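Local coordinates for protein amidohydrolase (Brucella melitensis biovar Abortus, PDB 4F0L) that is probably a metal-dependent deaminase of the amidohydrolase family, carrying an iron(III) ion in its active-site pocket, at residues G60-Q70 with G121-L131; A295-N306 with K323-L333. One frame throughout, in Å; residues are numbered along the deposited sequence.

How the contacts relate
Contacts 1 and 2 come in series along the chain but meet in space, their centres about 10 Å apart, as neighbouring parts of the same amidohydrolase barrel. Contact 1 supplies His65 and His67 to the iron(III) ion and contact 2 supplies Asp329; His241 completes the set of protein ligands, and two waters fill the remaining positions. Segments 60-70 and 323-333 are themselves stitched together: Asp329 N lies 2.7 Å from His65 O, and Ser328 N lies 2.8 Å from Asn63 OD1, both probable hydrogen bonds. Asn331 ND2 also bonds Ser66 OG. The aspartate's backbone is therefore tied directly to the strand that bears the histidines.

Contact 1. Residues G60-Q70 with G121-L131; sequences GMANLHSHAFQ and GFTRVGEFHYL. With FE (Fe (III) ion), chain E.
Met61 runs alongside the ring of Phe122 as the apolar start of this contact, Met61 CG 3.6 Å from Phe122 CD1. Over a face of the same ring comes Asn63, its ND2 3.3 Å above the centre of the Phe122 ring and the two planes 52° apart, while Asn63 OD1 accepts the backbone N of Ser328. Farther along, an aromatic cluster gathers beside the iron(III) ion. His65 turns its edge to the face of Phe128 in an offset edge-to-face pair, centroids 4.6 Å apart. The CG of His65 lies anti to the backbone N (chi1 -172°), which swings the imidazole to the ion, bound through His65 NE2 at 2.2 Å. His67 binds the same ion through NE2, and its ND1 donates to Phe128 O at 3.0 Å, the oxygen only 2° out of the imidazole plane; together with the NE2 metal bond, this carbonyl holds the ring's rotation. Tyr130 CE2 lies over one face of His67, and the Phe69 edge meets the face of Tyr130. These two histidines, one residue apart at the end of a strand, are the HxH metal motif of amidohydrolases.

At the polar edge, Glu127 pairs with Ser66 just past a beta bulge and reaches on to Ala68. Bent at chi2, it accepts Ser66 OG at Glu127 OE1, 2.8 Å, and Ala68 N at Glu127 OE2 through the syn lone pair, 2.7 Å: one oxygen holds the strand's last residue, the other the backbone just after it. Tyr114 also bonds OE1. Backbone hydrogen bonds of the parallel pair, such as Asn63 N to Arg124 O at 2.8 Å, join the strands.

Strand 160-167 flanks strand 122-129 on the side away from 60-70. Helix 103-119 packs on Asn63, Ser66 and Val125, and helix 364-379 lies against Met61.

Contact 2. Residues A295-N306 with K323-L333; sequences AIAGLCPVTEAN and KFGIGSDSNVL. With FE (Fe (III) ion), chain E.
Ala297 and Phe324 pair in parallel register where strands 296-299 and 323-326 run side by side, axes 4.5 Å apart at closest and their directions 26° apart. They are consecutive strands of the TIM-type barrel of the amidohydrolase family, linked through helices 301-306 and 314-319. Backbone bonds alternate across the gap: Ala297 N to Lys323 O, Gly325 N to Ala297 O, Leu299 N to Gly325 O, and Gly327 N to Leu299 O at 2.9 Å. At the beginning of the pair, water 3 bridges Ala295 O and Lys323 N.

Leu299 brings CD1 to Phe324 CD2 at 3.9 Å, the side chains crossing at about a right angle; on the other face of the sheet, Ile296 CD1 touches Lys323 CB at 3.7 Å. Beyond the strands Cys300 holds the N-cap position of helix 301-306. Its backbone N donates to Glu304 OE2 at 2.9 Å, the carboxylate being met from above its plane, and its SG packs against Asp329 CB.

Helix 301-306 lies beside the loop after strand 323-326. Val302 CG1 meets Val332 CG1, while Asn306 reaches toward the second subunit, where Tyr345 and Arg354 bond its side chain. Water 5 links Asn306 OD1 with Ser330 OG.

Thr303 divides its two branches over this loop. With CG2 anti to the backbone N and OG1 beside it (chi1 -64°), the methyl lies 3.3 Å from Asp329 OD2, and the hydroxyl hydrogen-bonds Ser330 OG at 2.9 Å. The methyl thus rests against the carboxylate of the metal ligand. That carboxylate reaches the iron(III) ion, with His65, His67 and His241 as its fellow ligands, through Asp329 OD1 at 2.4 Å.

Contact 1. Residues G60-Q70 with G121-L131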
loop_
_atom_site.group_PDB
_atom_site.type_symbol
_atom_site.label_atom_id
_atom_site.label_comp_id
_atom_site.label_asym_id
_atom_site.label_seq_id
_atom_site.Cartn_x
_atom_site.Cartn_y
_atom_site.Cartn_z
ATOM N N GLY B 60 7.769 -15.519 12.368
ATOM C CA GLY B 60 6.711 -15.721 11.428
ATOM C C GLY B 60 5.437 -15.047 11.889
ATOM O O GLY B 60 5.129 -15.015 13.071
ATOM N N MET B 61 4.712 -14.459 10.935
ATOM C CA MET B 61 3.492 -13.730 11.236
ATOM C C MET B 61 2.291 -14.627 11.001
ATOM O O MET B 61 2.157 -15.257 9.937
ATOM C CB MET B 61 3.398 -12.511 10.323
ATOM C CG MET B 61 2.195 -11.608 10.557
ATOM S SD MET B 61 2.245 -10.729 12.120
ATOM C CE MET B 61 3.599 -9.632 11.685
ATOM N N ALA B 62 1.389 -14.661 11.965
ATOM C CA ALA B 62 0.088 -15.298 11.716
ATOM C C ALA B 62 -0.753 -14.409 10.849
ATOM O O ALA B 62 -0.812 -13.167 11.022
ATOM C CB ALA B 62 -0.655 -15.626 13.028
ATOM N N ASN B 63 -1.455 -15.038 9.910
ATOM C CA ASN B 63 -2.448 -14.342 9.116
ATOM C C ASN B 63 -3.770 -14.768 9.702
ATOM O O ASN B 63 -4.300 -15.797 9.364
ATOM C CB ASN B 63 -2.312 -14.733 7.637
ATOM C CG ASN B 63 -3.068 -13.789 6.712
ATOM O OD1 ASN B 63 -4.252 -13.504 6.916
ATOM N ND2 ASN B 63 -2.379 -13.283 5.717
ATOM N N LEU B 64 -4.294 -14.001 10.646
ATOM C CA LEU B 64 -5.288 -14.581 11.555
ATOM C C LEU B 64 -6.728 -14.649 11.024
ATOM O O LEU B 64 -7.599 -15.085 11.746
ATOM C CB LEU B 64 -5.234 -13.885 12.928
ATOM C CG LEU B 64 -5.360 -12.372 13.047
ATOM C CD1 LEU B 64 -6.477 -11.844 12.160
ATOM C CD2 LEU B 64 -5.603 -12.045 14.513
ATOM N N HIS B 65 -6.972 -14.273 9.760
ATOM C CA HIS B 65 -8.351 -14.252 9.207
ATOM C C HIS B 65 -8.278 -14.215 7.712
ATOM O O HIS B 65 -7.771 -13.249 7.121
ATOM C CB HIS B 65 -9.105 -13.026 9.689
ATOM C CG HIS B 65 -10.560 -13.003 9.338
ATOM N ND1 HIS B 65 -11.477 -13.763 9.995
ATOM C CD2 HIS B 65 -11.266 -12.254 8.413
ATOM C CE1 HIS B 65 -12.697 -13.535 9.464
ATOM N NE2 HIS B 65 -12.576 -12.594 8.523
ATOM N N SER B 66 -8.769 -15.290 7.117
ATOM C CA SER B 66 -8.741 -15.543 5.688
ATOM C C SER B 66 -10.012 -16.268 5.255
ATOM O O SER B 66 -10.505 -17.142 5.946
ATOM C CB SER B 66 -7.522 -16.397 5.344
ATOM O OG SER B 66 -7.624 -16.999 4.076
ATOM N N HIS B 67 -10.547 -15.855 4.110
ATOM C CA HIS B 67 -11.502 -16.646 3.348
ATOM C C HIS B 67 -10.864 -17.006 2.062
ATOM O O HIS B 67 -10.866 -16.209 1.107
ATOM C CB HIS B 67 -12.783 -15.862 3.087
ATOM C CG HIS B 67 -13.258 -15.098 4.278
ATOM N ND1 HIS B 67 -13.583 -15.697 5.429
ATOM C CD2 HIS B 67 -13.434 -13.742 4.475
ATOM C CE1 HIS B 67 -13.964 -14.748 6.322
ATOM N NE2 HIS B 67 -13.869 -13.565 5.730
ATOM N N ALA B 68 -10.356 -18.234 1.990
ATOM C CA ALA B 68 -9.438 -18.617 0.919
ATOM C C ALA B 68 -10.054 -18.426 -0.465
ATOM O O ALA B 68 -9.388 -17.942 -1.365
ATOM C CB ALA B 68 -8.945 -20.046 1.085
ATOM N N PHE B 69 -11.331 -18.761 -0.632
ATOM C CA PHE B 69 -11.957 -18.695 -1.963
ATOM C C PHE B 69 -11.991 -17.296 -2.554
ATOM O O PHE B 69 -11.985 -17.151 -3.758
ATOM C CB PHE B 69 -13.365 -19.325 -1.965
ATOM C CG PHE B 69 -14.421 -18.491 -1.288
ATOM C CD1 PHE B 69 -15.142 -17.559 -2.000
ATOM C CD2 PHE B 69 -14.702 -18.657 0.071
ATOM C CE1 PHE B 69 -16.125 -16.796 -1.369
ATOM C CE2 PHE B 69 -15.675 -17.906 0.704
ATOM C CZ PHE B 69 -16.387 -16.966 -0.019
ATOM N N GLN B 70 -12.010 -16.277 -1.693
ATOM C CA GLN B 70 -12.080 -14.905 -2.138
ATOM C C GLN B 70 -10.805 -14.471 -2.847
ATOM O O GLN B 70 -10.827 -13.492 -3.615
ATOM C CB GLN B 70 -12.456 -13.953 -0.978
ATOM C CG GLN B 70 -13.881 -14.215 -0.473
ATOM C CD GLN B 70 -14.295 -13.339 0.687
ATOM O OE1 GLN B 70 -13.634 -12.381 1.014
ATOM N NE2 GLN B 70 -15.446 -13.630 1.275
ATOM N N GLY B 121 5.702 -13.855 4.147
ATOM C CA GLY B 121 6.241 -13.985 5.499
ATOM C C GLY B 121 5.202 -14.384 6.544
ATOM O O GLY B 121 5.454 -14.257 7.754
ATOM N N PHE B 122 4.004 -14.792 6.110
ATOM C CA PHE B 122 3.021 -15.328 7.041
ATOM C C PHE B 122 3.256 -16.826 7.152
ATOM O O PHE B 122 3.294 -17.514 6.129
ATOM C CB PHE B 122 1.592 -15.124 6.533
ATOM C CG PHE B 122 1.165 -13.699 6.440
ATOM C CD1 PHE B 122 0.723 -13.022 7.557
ATOM C CD2 PHE B 122 1.142 -13.041 5.200
ATOM C CE1 PHE B 122 0.253 -11.724 7.454
ATOM C CE2 PHE B 122 0.703 -11.752 5.092
ATOM C CZ PHE B 122 0.257 -11.084 6.222
ATOM N N THR B 123 3.364 -17.344 8.381
ATOM C CA THR B 123 3.706 -18.751 8.636
ATOM C C THR B 123 2.549 -19.622 9.139
ATOM O O THR B 123 2.686 -20.853 9.265
ATOM C CB THR B 123 4.855 -18.841 9.636
ATOM O OG1 THR B 123 4.577 -18.033 10.801
ATOM C CG2 THR B 123 6.161 -18.345 8.969
ATOM N N ARG B 124 1.407 -18.995 9.413
ATOM C CA ARG B 124 0.192 -19.702 9.857
ATOM C C ARG B 124 -0.990 -18.948 9.342
ATOM O O ARG B 124 -0.930 -17.722 9.237
ATOM C CB ARG B 124 0.089 -19.827 11.397
ATOM C CG ARG B 124 -1.177 -20.498 11.900
ATOM C CD ARG B 124 -1.146 -20.727 13.406
ATOM N NE ARG B 124 -0.151 -21.733 13.766
ATOM C CZ ARG B 124 -0.398 -23.025 13.970
ATOM N NH1 ARG B 124 -1.628 -23.524 13.842
ATOM N NH2 ARG B 124 0.603 -23.834 14.309
ATOM N N VAL B 125 -2.053 -19.671 9.026
ATOM C CA VAL B 125 -3.259 -19.027 8.606
ATOM C C VAL B 125 -4.415 -19.444 9.475
ATOM O O VAL B 125 -4.525 -20.603 9.880
ATOM C CB VAL B 125 -3.578 -19.264 7.097
ATOM C CG1 VAL B 125 -3.772 -20.750 6.783
ATOM C CG2 VAL B 125 -4.809 -18.415 6.696
ATOM N N GLY B 126 -5.264 -18.468 9.769
ATOM C CA GLY B 126 -6.545 -18.689 10.439
ATOM C C GLY B 126 -7.636 -18.664 9.425
ATOM O O GLY B 126 -8.055 -17.603 8.990
ATOM N N GLU B 127 -8.015 -19.840 8.947
ATOM C CA GLU B 127 -8.981 -19.974 7.872
ATOM C C GLU B 127 -10.406 -19.999 8.429
ATOM O O GLU B 127 -10.840 -20.969 9.019
ATOM C CB GLU B 127 -8.724 -21.230 7.052
ATOM C CG GLU B 127 -9.597 -21.353 5.811
ATOM C CD GLU B 127 -9.429 -20.212 4.809
ATOM O OE1 GLU B 127 -8.294 -19.695 4.638
ATOM O OE2 GLU B 127 -10.446 -19.840 4.180
ATOM N N PHE B 128 -11.092 -18.897 8.213
ATOM C CA PHE B 128 -12.421 -18.628 8.735
ATOM C C PHE B 128 -13.324 -19.145 7.619
ATOM O O PHE B 128 -13.661 -18.417 6.654
ATOM C CB PHE B 128 -12.529 -17.105 8.952
ATOM C CG PHE B 128 -13.754 -16.636 9.692
ATOM C CD1 PHE B 128 -14.968 -16.492 9.035
ATOM C CD2 PHE B 128 -13.665 -16.220 10.990
ATOM C CE1 PHE B 128 -16.093 -15.981 9.702
ATOM C CE2 PHE B 128 -14.766 -15.711 11.660
ATOM C CZ PHE B 128 -15.986 -15.588 11.013
ATOM N N HIS B 129 -13.698 -20.412 7.769
ATOM C CA HIS B 129 -14.136 -21.233 6.666
ATOM C C HIS B 129 -15.633 -21.449 6.640
ATOM O O HIS B 129 -16.173 -22.189 7.493
ATOM C CB HIS B 129 -13.452 -22.594 6.796
ATOM C CG HIS B 129 -13.901 -23.580 5.771
ATOM N ND1 HIS B 129 -13.763 -23.351 4.462
ATOM C CD2 HIS B 129 -14.522 -24.824 5.898
ATOM C CE1 HIS B 129 -14.242 -24.405 3.773
ATOM N NE2 HIS B 129 -14.712 -25.305 4.652
ATOM N N TYR B 130 -16.315 -20.831 5.690
ATOM C CA TYR B 130 -17.777 -20.977 5.631
ATOM C C TYR B 130 -18.342 -21.590 4.354
ATOM O O TYR B 130 -19.549 -21.702 4.218
ATOM C CB TYR B 130 -18.497 -19.653 5.948
ATOM C CG TYR B 130 -18.199 -18.454 5.090
ATOM C CD1 TYR B 130 -18.832 -18.262 3.867
ATOM C CD2 TYR B 130 -17.363 -17.447 5.548
ATOM C CE1 TYR B 130 -18.589 -17.130 3.098
ATOM C CE2 TYR B 130 -17.128 -16.304 4.791
ATOM C CZ TYR B 130 -17.741 -16.149 3.580
ATOM O OH TYR B 130 -17.500 -15.016 2.839
ATOM N N LEU B 131 -17.479 -21.981 3.429
ATOM C CA LEU B 131 -17.920 -22.540 2.186
ATOM C C LEU B 131 -17.972 -24.054 2.372
ATOM O O LEU B 131 -16.983 -24.766 2.125
ATOM C CB LEU B 131 -16.963 -22.139 1.083
ATOM C CG LEU B 131 -17.285 -22.629 -0.312
ATOM C CD1 LEU B 131 -18.692 -22.246 -0.743
ATOM C CD2 LEU B 131 -16.205 -22.096 -1.268
HETATM FE FE FE E . -13.908 -11.793 7.007
HETATM O O HOH W 1 -14.238 -9.644 7.064
HETATM O O HOH W 2 -15.420 -11.272 5.388
#

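Contact 2. Residues A295-N306 with K323-L333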
loop_
_atom_site.group_PDB
_atom_site.type_symbol
_atom_site.label_atom_id
_atom_site.label_comp_id
_atom_site.label_asym_id
_atom_site.label_seq_id
_atom_site.Cartn_x
_atom_site.Cartn_y
_atom_site.Cartn_z
ATOM N N ALA B 295 -9.682 -10.167 24.814
ATOM C CA ALA B 295 -10.042 -10.583 23.457
ATOM C C ALA B 295 -9.058 -9.981 22.479
ATOM O O ALA B 295 -8.645 -8.854 22.647
ATOM C CB ALA B 295 -11.447 -10.116 23.111
ATOM N N ILE B 296 -8.658 -10.749 21.472
ATOM C CA ILE B 296 -7.718 -10.252 20.470
ATOM C C ILE B 296 -8.483 -9.574 19.349
ATOM O O ILE B 296 -9.470 -10.144 18.854
ATOM C CB ILE B 296 -6.921 -11.386 19.830
ATOM C CG1 ILE B 296 -6.159 -12.173 20.904
ATOM C CG2 ILE B 296 -6.011 -10.820 18.727
ATOM C CD1 ILE B 296 -5.230 -11.327 21.748
ATOM N N ALA B 297 -8.044 -8.373 18.954
ATOM C CA ALA B 297 -8.628 -7.670 17.812
ATOM C C ALA B 297 -8.093 -8.261 16.520
ATOM O O ALA B 297 -6.880 -8.206 16.282
ATOM C CB ALA B 297 -8.318 -6.156 17.885
ATOM N N GLY B 298 -8.962 -8.844 15.701
ATOM C CA GLY B 298 -8.557 -9.428 14.424
ATOM C C GLY B 298 -8.677 -8.371 13.350
ATOM O O GLY B 298 -9.720 -8.256 12.700
ATOM N N LEU B 299 -7.623 -7.577 13.183
ATOM C CA LEU B 299 -7.659 -6.442 12.271
ATOM C C LEU B 299 -7.342 -6.873 10.838
ATOM O O LEU B 299 -6.386 -7.637 10.590
ATOM C CB LEU B 299 -6.669 -5.367 12.745
ATOM C CG LEU B 299 -6.882 -4.813 14.165
ATOM C CD1 LEU B 299 -5.907 -3.647 14.444
ATOM C CD2 LEU B 299 -8.354 -4.354 14.364
ATOM N N CYS B 300 -8.098 -6.322 9.897
ATOM C CA CYS B 300 -7.935 -6.615 8.485
ATOM C C CYS B 300 -7.844 -5.305 7.717
ATOM O O CYS B 300 -8.768 -4.953 6.993
ATOM C CB CYS B 300 -9.112 -7.479 7.994
ATOM S SG CYS B 300 -9.333 -9.029 8.961
ATOM N N PRO B 301 -6.710 -4.574 7.866
ATOM C CA PRO B 301 -6.709 -3.189 7.429
ATOM C C PRO B 301 -6.901 -2.969 5.914
ATOM O O PRO B 301 -7.643 -2.055 5.514
ATOM C CB PRO B 301 -5.347 -2.652 7.904
ATOM C CG PRO B 301 -4.916 -3.559 9.000
ATOM C CD PRO B 301 -5.542 -4.904 8.734
ATOM N N VAL B 302 -6.231 -3.780 5.091
ATOM C CA VAL B 302 -6.396 -3.662 3.643
ATOM C C VAL B 302 -7.799 -3.975 3.193
ATOM O O VAL B 302 -8.367 -3.210 2.423
ATOM C CB VAL B 302 -5.367 -4.502 2.889
ATOM C CG1 VAL B 302 -5.702 -4.649 1.391
ATOM C CG2 VAL B 302 -4.015 -3.825 3.133
ATOM N N THR B 303 -8.381 -5.057 3.689
ATOM C CA THR B 303 -9.762 -5.388 3.336
ATOM C C THR B 303 -10.732 -4.334 3.843
ATOM O O THR B 303 -11.644 -3.929 3.133
ATOM C CB THR B 303 -10.179 -6.797 3.825
ATOM O OG1 THR B 303 -9.377 -7.777 3.156
ATOM C CG2 THR B 303 -11.683 -7.105 3.493
ATOM N N GLU B 304 -10.519 -3.839 5.058
ATOM C CA GLU B 304 -11.394 -2.821 5.631
ATOM C C GLU B 304 -11.362 -1.538 4.774
ATOM O O GLU B 304 -12.383 -0.866 4.581
ATOM C CB GLU B 304 -10.993 -2.534 7.101
ATOM C CG GLU B 304 -11.471 -3.619 8.081
ATOM C CD GLU B 304 -10.609 -3.775 9.324
ATOM O OE1 GLU B 304 -9.918 -2.818 9.711
ATOM O OE2 GLU B 304 -10.622 -4.865 9.931
ATOM N N ALA B 305 -10.173 -1.178 4.290
ATOM C CA ALA B 305 -10.056 -0.030 3.359
ATOM C C ALA B 305 -10.767 -0.326 2.031
ATOM O O ALA B 305 -11.488 0.522 1.511
ATOM C CB ALA B 305 -8.593 0.276 3.071
ATOM N N ASN B 306 -10.504 -1.513 1.456
ATOM C CA ASN B 306 -11.080 -1.891 0.178
ATOM C C ASN B 306 -12.619 -1.911 0.276
ATOM O O ASN B 306 -13.326 -1.635 -0.702
ATOM C CB ASN B 306 -10.512 -3.248 -0.261
ATOM C CG ASN B 306 -11.119 -3.746 -1.544
ATOM O OD1 ASN B 306 -12.215 -4.343 -1.533
ATOM N ND2 ASN B 306 -10.445 -3.482 -2.660
ATOM N N LYS B 323 -4.578 -6.409 22.633
ATOM C CA LYS B 323 -3.668 -7.040 21.708
ATOM C C LYS B 323 -4.386 -7.317 20.384
ATOM O O LYS B 323 -5.604 -7.536 20.361
ATOM C CB LYS B 323 -3.153 -8.342 22.310
ATOM C CG LYS B 323 -2.177 -8.184 23.475
ATOM C CD LYS B 323 -1.909 -9.560 24.097
ATOM C CE LYS B 323 -0.836 -9.515 25.176
ATOM N NZ LYS B 323 -1.365 -9.000 26.442
ATOM N N PHE B 324 -3.623 -7.348 19.296
ATOM C CA PHE B 324 -4.189 -7.496 17.939
ATOM C C PHE B 324 -3.331 -8.385 17.050
ATOM O O PHE B 324 -2.150 -8.621 17.345
ATOM C CB PHE B 324 -4.340 -6.114 17.279
ATOM C CG PHE B 324 -3.053 -5.577 16.697
ATOM C CD1 PHE B 324 -2.123 -4.963 17.492
ATOM C CD2 PHE B 324 -2.784 -5.720 15.328
ATOM C CE1 PHE B 324 -0.925 -4.489 16.963
ATOM C CE2 PHE B 324 -1.584 -5.256 14.780
ATOM C CZ PHE B 324 -0.643 -4.647 15.622
ATOM N N GLY B 325 -3.946 -8.879 15.977
ATOM C CA GLY B 325 -3.260 -9.459 14.843
ATOM C C GLY B 325 -3.839 -8.959 13.517
ATOM O O GLY B 325 -4.820 -8.186 13.481
ATOM N N ILE B 326 -3.240 -9.406 12.424
ATOM C CA ILE B 326 -3.673 -9.017 11.097
ATOM C C ILE B 326 -4.075 -10.206 10.257
ATOM O O ILE B 326 -3.485 -11.300 10.356
ATOM C CB ILE B 326 -2.599 -8.217 10.321
ATOM C CG1 ILE B 326 -1.249 -8.966 10.314
ATOM C CG2 ILE B 326 -2.478 -6.807 10.913
ATOM C CD1 ILE B 326 -0.205 -8.362 9.376
ATOM N N GLY B 327 -5.100 -9.973 9.438
ATOM C CA GLY B 327 -5.573 -10.945 8.489
ATOM C C GLY B 327 -5.859 -10.360 7.121
ATOM O O GLY B 327 -6.421 -9.273 7.000
ATOM N N SER B 328 -5.509 -11.115 6.085
ATOM C CA SER B 328 -5.729 -10.674 4.702
ATOM C C SER B 328 -7.212 -10.719 4.291
ATOM O O SER B 328 -7.617 -10.041 3.355
ATOM C CB SER B 328 -4.909 -11.539 3.770
ATOM O OG SER B 328 -3.527 -11.346 3.986
ATOM N N ASP B 329 -7.988 -11.555 4.969
ATOM C CA ASP B 329 -9.472 -11.484 4.958
ATOM C C ASP B 329 -10.028 -11.767 3.559
ATOM O O ASP B 329 -10.205 -12.950 3.214
ATOM C CB ASP B 329 -9.958 -10.154 5.556
ATOM C CG ASP B 329 -11.503 -10.066 5.690
ATOM O OD1 ASP B 329 -12.213 -11.061 5.419
ATOM O OD2 ASP B 329 -12.013 -9.012 6.109
ATOM N N SER B 330 -10.298 -10.728 2.766
ATOM C CA SER B 330 -10.810 -10.909 1.396
ATOM C C SER B 330 -9.718 -11.409 0.499
ATOM O O SER B 330 -9.970 -11.883 -0.633
ATOM C CB SER B 330 -11.375 -9.595 0.799
ATOM O OG SER B 330 -10.334 -8.651 0.543
ATOM N N ASN B 331 -8.484 -11.300 0.989
ATOM C CA ASN B 331 -7.317 -11.792 0.224
ATOM C C ASN B 331 -7.134 -11.055 -1.101
ATOM O O ASN B 331 -6.530 -11.586 -2.078
ATOM C CB ASN B 331 -7.385 -13.311 0.062
ATOM C CG ASN B 331 -7.224 -14.038 1.423
ATOM O OD1 ASN B 331 -6.336 -13.722 2.167
ATOM N ND2 ASN B 331 -8.075 -15.008 1.723
ATOM N N VAL B 332 -7.598 -9.800 -1.140
ATOM C CA VAL B 332 -7.432 -8.951 -2.351
ATOM C C VAL B 332 -5.958 -8.616 -2.606
ATOM O O VAL B 332 -5.494 -8.538 -3.787
ATOM C CB VAL B 332 -8.287 -7.659 -2.289
ATOM C CG1 VAL B 332 -7.919 -6.742 -1.080
ATOM C CG2 VAL B 332 -8.178 -6.877 -3.593
ATOM N N LEU B 333 -5.200 -8.443 -1.533
ATOM C CA LEU B 333 -3.769 -8.059 -1.652
ATOM C C LEU B 333 -3.031 -8.576 -0.419
ATOM O O LEU B 333 -3.447 -8.287 0.707
ATOM C CB LEU B 333 -3.585 -6.512 -1.777
ATOM C CG LEU B 333 -2.114 -5.980 -1.981
ATOM C CD1 LEU B 333 -1.430 -6.711 -3.080
ATOM C CD2 LEU B 333 -2.034 -4.522 -2.376
HETATM FE FE FE E . -13.908 -11.793 7.007
HETATM O O HOH W 3 -6.733 -7.754 23.939
HETATM O O HOH W 4 -6.921 -7.273 4.881
HETATM O O HOH W 5 -12.185 -7.194 -1.290
HETATM O O HOH W 1 -14.238 -9.644 7.064
HETATM O O HOH W 2 -15.420 -11.272 5.388
#